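Local coordinates for stage III sporulation protein AB (Bacillus subtilis, PDB 6BS9) that is needed for sporulation in Bacillus subtilis and is probably a component of a secretion-system-like apparatus, this chain being a largely helical piece of the longer protein, at residues A[31-39]-A[50-58]. Sequence-based numbering, arbitrary orientation.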
loop_
_atom_site.group_PDB
_atom_site.type_symbol
_atom_site.label_atom_id
_atom_site.label_comp_id
_atom_site.label_asym_id
_atom_site.label_seq_id
_atom_site.Cartn_x
_atom_site.Cartn_y
_atom_site.Cartn_z
ATOM N N LEU A 31 -0.229 -0.422 14.624
ATOM C CA LEU A 31 -0.142 -0.249 13.188
ATOM C C LEU A 31 1.185 0.522 12.854
ATOM O O LEU A 31 1.868 0.240 11.838
ATOM C CB LEU A 31 -1.443 0.440 12.684
ATOM C CG LEU A 31 -1.832 0.408 11.221
ATOM C CD1 LEU A 31 -1.800 -1.017 10.700
ATOM C CD2 LEU A 31 -3.243 0.956 11.049
ATOM N N HIS A 32 1.499 1.506 13.674
ATOM C CA HIS A 32 2.714 2.269 13.424
ATOM C C HIS A 32 3.979 1.412 13.493
ATOM O O HIS A 32 4.851 1.521 12.635
ATOM C CB HIS A 32 2.799 3.495 14.346
ATOM C CG HIS A 32 3.077 3.192 15.783
ATOM N ND1 HIS A 32 4.351 3.108 16.302
ATOM C CD2 HIS A 32 2.230 3.000 16.822
ATOM C CE1 HIS A 32 4.280 2.870 17.602
ATOM N NE2 HIS A 32 3.001 2.781 17.939
ATOM N N THR A 33 4.047 0.499 14.452
ATOM C CA THR A 33 5.151 -0.419 14.529
ATOM C C THR A 33 5.144 -1.414 13.346
ATOM O O THR A 33 6.155 -1.660 12.734
ATOM C CB THR A 33 5.092 -1.143 15.860
ATOM O OG1 THR A 33 5.070 -0.155 16.921
ATOM C CG2 THR A 33 6.272 -2.082 16.061
ATOM N N ALA A 34 4.000 -1.975 12.992
ATOM C CA ALA A 34 3.922 -2.905 11.870
ATOM C C ALA A 34 4.430 -2.224 10.580
ATOM O O ALA A 34 5.223 -2.772 9.818
ATOM C CB ALA A 34 2.504 -3.359 11.687
ATOM N N SER A 35 4.007 -0.995 10.350
ATOM C CA SER A 35 4.391 -0.292 9.144
ATOM C C SER A 35 5.903 0.004 9.162
ATOM O O SER A 35 6.582 -0.089 8.113
ATOM C CB SER A 35 3.591 1.017 9.026
ATOM O OG SER A 35 3.709 1.549 7.744
ATOM N N GLN A 36 6.430 0.368 10.317
ATOM C CA GLN A 36 7.856 0.652 10.404
ATOM C C GLN A 36 8.655 -0.638 10.144
ATOM O O GLN A 36 9.659 -0.591 9.441
ATOM C CB GLN A 36 8.242 1.279 11.763
ATOM C CG GLN A 36 9.722 1.831 11.832
ATOM C CD GLN A 36 10.091 2.943 10.762
ATOM O OE1 GLN A 36 11.084 2.811 10.050
ATOM N NE2 GLN A 36 9.277 4.020 10.649
ATOM N N GLN A 37 8.197 -1.785 10.656
ATOM C CA GLN A 37 8.889 -3.066 10.430
ATOM C C GLN A 37 8.928 -3.436 8.950
ATOM O O GLN A 37 9.938 -3.900 8.437
ATOM C CB GLN A 37 8.226 -4.230 11.184
ATOM C CG GLN A 37 8.294 -4.200 12.701
ATOM C CD GLN A 37 7.350 -5.246 13.356
ATOM O OE1 GLN A 37 6.422 -5.845 12.732
ATOM N NE2 GLN A 37 7.587 -5.472 14.613
ATOM N N ILE A 38 7.860 -3.132 8.248
ATOM C CA ILE A 38 7.849 -3.320 6.821
ATOM C C ILE A 38 8.753 -2.360 6.143
ATOM O O ILE A 38 9.534 -2.757 5.259
ATOM C CB ILE A 38 6.403 -3.213 6.266
ATOM C CG1 ILE A 38 5.639 -4.431 6.740
ATOM C CG2 ILE A 38 6.363 -3.162 4.755
ATOM C CD1 ILE A 38 4.151 -4.172 6.873
ATOM N N ALA A 39 8.675 -1.083 6.497
ATOM C CA ALA A 39 9.583 -0.091 5.892
ATOM C C ALA A 39 11.095 -0.538 5.967
ATOM O O ALA A 39 11.809 -0.414 5.005
ATOM C CB ALA A 39 9.427 1.238 6.543
ATOM N N PHE A 50 5.825 3.432 3.687
ATOM C CA PHE A 50 5.539 2.757 4.932
ATOM C C PHE A 50 6.191 3.428 6.123
ATOM O O PHE A 50 5.565 3.480 7.197
ATOM C CB PHE A 50 5.843 1.231 4.851
ATOM C CG PHE A 50 4.908 0.545 3.918
ATOM C CD1 PHE A 50 3.624 0.232 4.329
ATOM C CD2 PHE A 50 5.226 0.487 2.553
ATOM C CE1 PHE A 50 2.708 -0.226 3.443
ATOM C CE2 PHE A 50 4.323 -0.035 1.660
ATOM C CZ PHE A 50 3.051 -0.386 2.103
ATOM N N SER A 51 7.366 3.997 5.929
ATOM C CA SER A 51 7.968 4.809 7.013
ATOM C C SER A 51 7.234 6.137 7.210
ATOM O O SER A 51 7.000 6.527 8.346
ATOM C CB SER A 51 9.520 5.045 6.824
ATOM O OG SER A 51 9.806 5.590 5.597
ATOM N N ALA A 52 6.845 6.788 6.123
ATOM C CA ALA A 52 5.975 7.973 6.246
ATOM C C ALA A 52 4.648 7.698 6.944
ATOM O O ALA A 52 4.228 8.501 7.759
ATOM C CB ALA A 52 5.707 8.550 4.897
ATOM N N PHE A 53 4.017 6.563 6.634
ATOM C CA PHE A 53 2.764 6.176 7.253
ATOM C C PHE A 53 2.967 5.967 8.754
ATOM O O PHE A 53 2.194 6.488 9.561
ATOM C CB PHE A 53 2.266 4.880 6.606
ATOM C CG PHE A 53 0.932 4.380 7.114
ATOM C CD1 PHE A 53 -0.127 5.226 7.324
ATOM C CD2 PHE A 53 0.717 3.042 7.319
ATOM C CE1 PHE A 53 -1.392 4.749 7.727
ATOM C CE2 PHE A 53 -0.559 2.535 7.711
ATOM C CZ PHE A 53 -1.616 3.399 7.931
ATOM N N SER A 54 4.045 5.280 9.102
ATOM C CA SER A 54 4.419 5.053 10.507
ATOM C C SER A 54 4.635 6.338 11.272
ATOM O O SER A 54 4.071 6.558 12.314
ATOM C CB SER A 54 5.701 4.212 10.566
ATOM O OG SER A 54 6.114 4.025 11.890
ATOM N N ASP A 55 5.414 7.253 10.709
ATOM C CA ASP A 55 5.555 8.567 11.322
ATOM C C ASP A 55 4.196 9.260 11.544
ATOM O O ASP A 55 3.978 9.873 12.546
ATOM C CB ASP A 55 6.423 9.480 10.425
ATOM C CG ASP A 55 7.847 9.033 10.353
ATOM O OD1 ASP A 55 8.286 8.230 11.231
ATOM O OD2 ASP A 55 8.548 9.472 9.397
ATOM N N GLN A 56 3.329 9.241 10.546
ATOM C CA GLN A 56 2.104 10.054 10.590
ATOM C C GLN A 56 1.228 9.504 11.654
ATOM O O GLN A 56 0.639 10.247 12.380
ATOM C CB GLN A 56 1.350 10.057 9.237
ATOM C CG GLN A 56 1.692 11.145 8.225
ATOM C CD GLN A 56 1.883 12.489 8.870
ATOM O OE1 GLN A 56 3.012 12.926 9.069
ATOM N NE2 GLN A 56 0.791 13.139 9.218
ATOM N N LEU A 57 1.107 8.192 11.699
ATOM C CA LEU A 57 0.336 7.546 12.740
ATOM C C LEU A 57 0.868 7.784 14.128
ATOM O O LEU A 57 0.130 8.132 15.038
ATOM C CB LEU A 57 0.394 6.053 12.576
ATOM C CG LEU A 57 -0.437 5.478 11.483
ATOM C CD1 LEU A 57 0.055 4.084 11.135
ATOM C CD2 LEU A 57 -1.909 5.490 11.878
ATOM N N ASP A 58 2.181 7.669 14.289
ATOM C CA ASP A 58 2.734 7.673 15.621
ATOM C C ASP A 58 2.531 9.023 16.310
ATOM O O ASP A 58 2.053 9.077 17.438
ATOM C CB ASP A 58 4.206 7.283 15.606
ATOM C CG ASP A 58 4.674 6.734 16.949
ATOM O OD1 ASP A 58 3.876 5.993 17.529
ATOM O OD2 ASP A 58 5.764 7.018 17.475
#
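S35 and S54 pin together an antiparallel helix hairpin, in which helices 31-41 and 46-58 follow each other through a short connection. The axes of 31-39 and 50-58 come within 7.8 Å at 157°. Each serine bonds to a main-chain carbonyl of the other helix. S35 OG gives its proton to F50 O at 2.7 Å, and S54 OG gives its own to H32 O at 2.9 Å. Both hydroxyls lie anti to their backbone N (chi1 -166° and 178°), which turns them across the interface. Each carbonyl keeps its helical N-H bond, from S54 N or Q36 N, on the opposite face of its plane. Q36 bends at chi2 and adds a weak NE2 bond to S54 OG at 3.4 Å. The small side chains permit close approach: A39 CB sits 3.5 Å from S51 N. S35 OG also lies in plane at the edge of the F50 ring, while I38 CG2 lies over one face, toward the rim. At the other end, D58 OD1 stands over the centre of the H32 ring, without a hydrogen bond. L31 CG meets L57 CD1 at 4.1 Å. L31, I38 and F50 also touch helix 2-26, and F53 packs edge-to-face with W68 of helix 64-75.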